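Long-range contacts in Rab GDP-dissociation inhibitor (Saccharomyces cerevisiae, PDB 3CPI), which keeps Rab GTPases such as Sec4 in their GDP-bound state by blocking nucleotide release, and extracts GDP-bound Ypt7 from vacuolar membranes: residues S25-V30 with L99-V104; L89-E94 with P231-M236. All coordinates share one frame; numbering follows the deposited sequence.

Interaction 1 (S25-V30 with L99-V104); sequences SGLLSV and LIHTDV
With CG2 of Thr102 turned beside its own backbone N and OG1 between N and the carbonyl carbon (chi1 66°), the threonine offers its methyl group to Leu27 and its hydroxyl to its own helix. Leu27, whose CG stands anti to the carbonyl carbon (chi1 -83°), brings CD2 to 3.8 Å from Thr102 CG2. Thr102 OG1 donates to Leu99 O at 2.7 Å from above the carbonyl plane, so a buried polar atom is satisfied within the last helical turn. A side chain at Gly26 would point toward Thr102, so its absence probably helps the helices approach. The same Leu27 CD2 meets the His101 ring obliquely, 3.7 Å from His101 CD2, the two side chains crossing at about a right angle. Val30, branched at CB, divides its methyls between His101 and Thr102, CG2 coming obliquely to 3.6 Å from His101 NE2 and CG1 lying against Thr102 O. At the ring edge, in its plane, a water 2.8 Å from His101 NE2 donates to Leu27 O. A glycine in place of Thr102 would probably open a gap beside Leu27 CD2 and deprive Leu99 O of its hydroxyl partner. Past Thr102, Asp103 takes positive phi. The contact thus joins helix 19-30, which follows the first strand of the Rossmann-like parallel sheet, to the Schellman-terminated end of helix 94-102.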
loop_
_atom_site.group_PDB
_atom_site.type_symbol
_atom_site.label_atom_id
_atom_site.label_comp_id
_atom_site.label_asym_id
_atom_site.label_seq_id
_atom_site.Cartn_x
_atom_site.Cartn_y
_atom_site.Cartn_z
ATOM N N SER A 25 -4.257 15.144 -7.081
ATOM C CA SER A 25 -3.931 16.498 -7.519
ATOM C C SER A 25 -2.963 16.453 -8.688
ATOM O O SER A 25 -3.072 17.258 -9.612
ATOM C CB SER A 25 -3.408 17.371 -6.372
ATOM O OG SER A 25 -2.049 17.140 -6.093
ATOM N N GLY A 26 -2.047 15.484 -8.654
ATOM C CA GLY A 26 -1.197 15.155 -9.795
ATOM C C GLY A 26 -1.991 14.774 -11.033
ATOM O O GLY A 26 -1.667 15.213 -12.141
ATOM N N LEU A 27 -3.032 13.961 -10.854
ATOM C CA LEU A 27 -3.900 13.549 -11.969
ATOM C C LEU A 27 -4.669 14.731 -12.557
ATOM O O LEU A 27 -4.849 14.818 -13.764
ATOM C CB LEU A 27 -4.896 12.465 -11.531
ATOM C CG LEU A 27 -4.470 10.991 -11.490
ATOM C CD1 LEU A 27 -5.540 10.134 -10.822
ATOM C CD2 LEU A 27 -4.168 10.448 -12.885
ATOM N N LEU A 28 -5.123 15.630 -11.692
ATOM C CA LEU A 28 -5.947 16.756 -12.107
ATOM C C LEU A 28 -5.116 17.841 -12.778
ATOM O O LEU A 28 -5.569 18.472 -13.728
ATOM C CB LEU A 28 -6.722 17.316 -10.911
ATOM C CG LEU A 28 -7.862 16.435 -10.385
ATOM C CD1 LEU A 28 -8.243 16.846 -8.973
ATOM C CD2 LEU A 28 -9.073 16.480 -11.316
ATOM N N SER A 29 -3.894 18.038 -12.291
ATOM C CA SER A 29 -2.955 18.967 -12.909
ATOM C C SER A 29 -2.563 18.543 -14.320
ATOM O O SER A 29 -2.535 19.375 -15.226
ATOM C CB SER A 29 -1.710 19.143 -12.041
ATOM O OG SER A 29 -2.047 19.786 -10.829
ATOM N N VAL A 30 -2.275 17.259 -14.519
ATOM C CA VAL A 30 -1.894 16.791 -15.861
ATOM C C VAL A 30 -3.100 16.780 -16.796
ATOM O O VAL A 30 -2.954 16.674 -18.017
ATOM C CB VAL A 30 -1.165 15.405 -15.869
ATOM C CG1 VAL A 30 0.052 15.426 -14.955
ATOM C CG2 VAL A 30 -2.100 14.286 -15.491
ATOM N N LEU A 99 0.860 6.088 -12.129
ATOM C CA LEU A 99 2.030 6.863 -11.725
ATOM C C LEU A 99 2.836 7.335 -12.925
ATOM O O LEU A 99 3.334 8.460 -12.937
ATOM C CB LEU A 99 2.913 6.062 -10.765
ATOM C CG LEU A 99 2.329 5.865 -9.372
ATOM C CD1 LEU A 99 3.311 5.092 -8.504
ATOM C CD2 LEU A 99 1.958 7.212 -8.729
ATOM N N ILE A 100 2.955 6.465 -13.922
ATOM C CA ILE A 100 3.619 6.791 -15.175
ATOM C C ILE A 100 2.836 7.863 -15.931
ATOM O O ILE A 100 3.425 8.820 -16.437
ATOM C CB ILE A 100 3.836 5.527 -16.054
ATOM C CG1 ILE A 100 4.891 4.617 -15.411
ATOM C CG2 ILE A 100 4.246 5.915 -17.484
ATOM C CD1 ILE A 100 4.877 3.179 -15.901
ATOM N N HIS A 101 1.513 7.716 -15.979
ATOM C CA HIS A 101 0.651 8.684 -16.652
ATOM C C HIS A 101 0.901 10.094 -16.129
ATOM O O HIS A 101 1.044 11.030 -16.909
ATOM C CB HIS A 101 -0.823 8.309 -16.496
ATOM C CG HIS A 101 -1.770 9.411 -16.853
ATOM N ND1 HIS A 101 -2.243 9.600 -18.134
ATOM C CD2 HIS A 101 -2.329 10.388 -16.098
ATOM C CE1 HIS A 101 -3.054 10.644 -18.152
ATOM N NE2 HIS A 101 -3.125 11.141 -16.930
ATOM N N THR A 102 0.965 10.233 -14.807
ATOM C CA THR A 102 1.225 11.521 -14.174
ATOM C C THR A 102 2.665 11.979 -14.381
ATOM O O THR A 102 2.963 13.158 -14.216
ATOM C CB THR A 102 0.983 11.469 -12.656
ATOM O OG1 THR A 102 1.946 10.593 -12.057
ATOM C CG2 THR A 102 -0.421 10.993 -12.342
ATOM N N ASP A 103 3.553 11.036 -14.700
ATOM C CA ASP A 103 4.977 11.311 -14.920
ATOM C C ASP A 103 5.725 11.688 -13.641
ATOM O O ASP A 103 6.766 12.345 -13.693
ATOM C CB ASP A 103 5.177 12.383 -16.004
ATOM C CG ASP A 103 6.520 12.268 -16.702
ATOM O OD1 ASP A 103 7.033 11.128 -16.833
ATOM O OD2 ASP A 103 7.057 13.322 -17.125
ATOM N N VAL A 104 5.204 11.263 -12.493
ATOM C CA VAL A 104 5.917 11.447 -11.232
ATOM C C VAL A 104 7.150 10.533 -11.219
ATOM O O VAL A 104 8.089 10.734 -10.454
ATOM C CB VAL A 104 4.987 11.213 -9.996
ATOM C CG1 VAL A 104 4.749 9.711 -9.735
ATOM C CG2 VAL A 104 5.543 11.907 -8.761
HETATM O O HOH W 1 -4.806 12.694 -15.332
#

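Interaction 2 (L89-E94 with P231-M236); sequences LMANGE and PYLYPM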
loop_
_atom_site.group_PDB
_atom_site.type_symbol
_atom_site.label_atom_id
_atom_site.label_comp_id
_atom_site.label_asym_id
_atom_site.label_seq_id
_atom_site.Cartn_x
_atom_site.Cartn_y
_atom_site.Cartn_z
ATOM N N LEU A 89 4.511 -1.784 -4.440
ATOM C CA LEU A 89 3.822 -1.528 -5.692
ATOM C C LEU A 89 3.856 -2.790 -6.538
ATOM O O LEU A 89 4.929 -3.346 -6.775
ATOM C CB LEU A 89 4.507 -0.365 -6.424
ATOM C CG LEU A 89 4.040 0.042 -7.827
ATOM C CD1 LEU A 89 2.586 0.506 -7.831
ATOM C CD2 LEU A 89 4.955 1.115 -8.454
ATOM N N MET A 90 2.684 -3.249 -6.968
ATOM C CA MET A 90 2.570 -4.377 -7.893
ATOM C C MET A 90 3.075 -3.905 -9.259
ATOM O O MET A 90 2.463 -3.040 -9.889
ATOM C CB MET A 90 1.111 -4.843 -7.965
ATOM C CG MET A 90 0.787 -5.956 -8.968
ATOM S SD MET A 90 1.332 -7.624 -8.536
ATOM C CE MET A 90 0.568 -7.899 -6.944
ATOM N N ALA A 91 4.200 -4.463 -9.700
ATOM C CA ALA A 91 4.891 -3.983 -10.900
ATOM C C ALA A 91 3.998 -3.737 -12.120
ATOM O O ALA A 91 4.119 -2.699 -12.755
ATOM C CB ALA A 91 6.069 -4.905 -11.259
ATOM N N ASN A 92 3.106 -4.671 -12.449
ATOM C CA ASN A 92 2.241 -4.501 -13.623
ATOM C C ASN A 92 0.829 -4.005 -13.289
ATOM O O ASN A 92 -0.035 -3.939 -14.163
ATOM C CB ASN A 92 2.155 -5.794 -14.442
ATOM C CG ASN A 92 3.442 -6.115 -15.207
ATOM O OD1 ASN A 92 3.450 -7.014 -16.047
ATOM N ND2 ASN A 92 4.521 -5.388 -14.924
ATOM N N GLY A 93 0.590 -3.657 -12.030
ATOM C CA GLY A 93 -0.741 -3.208 -11.623
ATOM C C GLY A 93 -1.153 -1.847 -12.169
ATOM O O GLY A 93 -0.352 -1.125 -12.791
ATOM N N GLU A 94 -2.411 -1.505 -11.912
ATOM C CA GLU A 94 -2.998 -0.227 -12.304
ATOM C C GLU A 94 -2.275 1.007 -11.787
ATOM O O GLU A 94 -2.144 1.987 -12.512
ATOM C CB GLU A 94 -4.450 -0.168 -11.849
ATOM C CG GLU A 94 -5.428 -0.710 -12.849
ATOM C CD GLU A 94 -6.845 -0.379 -12.453
ATOM O OE1 GLU A 94 -7.405 -1.111 -11.608
ATOM O OE2 GLU A 94 -7.386 0.625 -12.971
ATOM N N PRO A 231 6.975 -9.634 -7.433
ATOM C CA PRO A 231 6.103 -8.752 -8.199
ATOM C C PRO A 231 6.104 -7.303 -7.705
ATOM O O PRO A 231 5.426 -6.469 -8.289
ATOM C CB PRO A 231 4.722 -9.376 -7.987
ATOM C CG PRO A 231 4.798 -10.017 -6.642
ATOM C CD PRO A 231 6.234 -10.378 -6.390
ATOM N N TYR A 232 6.883 -7.009 -6.661
ATOM C CA TYR A 232 6.750 -5.762 -5.910
ATOM C C TYR A 232 7.871 -4.777 -6.154
ATOM O O TYR A 232 9.040 -5.166 -6.239
ATOM C CB TYR A 232 6.663 -6.048 -4.408
ATOM C CG TYR A 232 5.502 -6.932 -4.052
ATOM C CD1 TYR A 232 4.194 -6.482 -4.231
ATOM C CD2 TYR A 232 5.703 -8.227 -3.551
ATOM C CE1 TYR A 232 3.119 -7.283 -3.929
ATOM C CE2 TYR A 232 4.623 -9.039 -3.234
ATOM C CZ TYR A 232 3.334 -8.556 -3.437
ATOM O OH TYR A 232 2.247 -9.317 -3.143
ATOM N N LEU A 233 7.496 -3.500 -6.228
ATOM C CA LEU A 233 8.443 -2.398 -6.353
ATOM C C LEU A 233 8.396 -1.457 -5.140
ATOM O O LEU A 233 7.381 -1.351 -4.441
ATOM C CB LEU A 233 8.193 -1.619 -7.651
ATOM C CG LEU A 233 8.328 -2.373 -8.985
ATOM C CD1 LEU A 233 7.688 -1.577 -10.108
ATOM C CD2 LEU A 233 9.787 -2.673 -9.322
ATOM N N TYR A 234 9.510 -0.775 -4.905
ATOM C CA TYR A 234 9.631 0.169 -3.815
ATOM C C TYR A 234 10.620 1.260 -4.233
ATOM O O TYR A 234 11.670 0.947 -4.813
ATOM C CB TYR A 234 10.099 -0.551 -2.555
ATOM C CG TYR A 234 10.060 0.294 -1.301
ATOM C CD1 TYR A 234 8.848 0.646 -0.708
ATOM C CD2 TYR A 234 11.242 0.725 -0.697
ATOM C CE1 TYR A 234 8.812 1.419 0.460
ATOM C CE2 TYR A 234 11.221 1.492 0.461
ATOM C CZ TYR A 234 10.004 1.836 1.035
ATOM O OH TYR A 234 9.988 2.587 2.187
ATOM N N PRO A 235 10.281 2.542 -3.971
ATOM C CA PRO A 235 11.123 3.631 -4.467
ATOM C C PRO A 235 12.437 3.721 -3.719
ATOM O O PRO A 235 12.492 3.453 -2.518
ATOM C CB PRO A 235 10.286 4.895 -4.195
ATOM C CG PRO A 235 8.923 4.422 -3.831
ATOM C CD PRO A 235 9.115 3.058 -3.233
ATOM N N MET A 236 13.495 4.082 -4.431
ATOM C CA MET A 236 14.751 4.428 -3.783
ATOM C C MET A 236 14.493 5.609 -2.852
ATOM O O MET A 236 13.800 6.554 -3.233
ATOM C CB MET A 236 15.811 4.783 -4.829
ATOM C CG MET A 236 16.306 3.589 -5.645
ATOM S SD MET A 236 17.028 2.244 -4.650
ATOM C CE MET A 236 18.436 3.075 -3.919
#
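Leu233 and Leu89 bury the most surface here and form a hydrogen-bonded antiparallel pair, each backbone serving as donor and acceptor to the other. Leu89 N gives its hydrogen to Leu233 O over 2.9 Å, in the carbonyl plane and on a lone pair. The return bond, Leu233 N to Leu89 O, is shorter at 2.6 Å and also lies in the carbonyl plane. Leu89 O additionally receives a CA-H...O contact from Tyr232 CA at 3.1 Å.

The two leucine side chains share one face of the sheet, with Leu89 CB 4.1 Å from Leu233 CB. Leu233 CG is anti to its carbonyl carbon (chi1 -61°), a turn that carries Leu233 CD1 to 3.8 Å from Ala91 CA. The small Ala91 suits this place, since its CB rests against Leu233 CD1 while Ala91 N makes a nearly straight bond to Pro231 O (2.7 Å, 173° at the hydrogen).

Met90, next in buried surface, points to the face that Tyr232 also occupies. Its flexible thioether chain, bent at chi2 and chi3, sets Met90 SD 3.9 Å from Pro231 CB, the two side chains crossing at a slant, and brings CE obliquely to Tyr232 CE1. The tyrosine ring has Pro231 CG over one face, offset toward the rim. Beyond the bridge, a type I turn from Met90 to Gly93 leads into helix 94-102, with Gly93 at its N-cap. Strand 232-235 also bonds to strand 110-120, and its later part falls within a region that interacts with Ypt1.

Two backbone bonds set the Leu89-Leu233 pair, and the one from Ala91 carries the ladder a step past the strands. These bonds fix the register whatever the side chains, while aliphatic, thioether and aromatic groups fill the two faces.

Both contacts are buried, but interaction 2 lies deeper, its centre about 10 Å from the centre of the chain, against about 18 Å for that of interaction 1; five of its six touching residues are buried, three of five in interaction 1. Their centres are about 17 Å apart and they do not touch, yet strand 89-90 of interaction 2 runs through a turn into helix 94-102, whose far end enters interaction 1. Direct backbone hydrogen bonding defines the strand pair, whereas the two helices meet through apolar side chains and a bridging water. Together they tie this short strand-turn-helix unit to the mixed sheet at one end and to a helix beside the parallel sheet at the other.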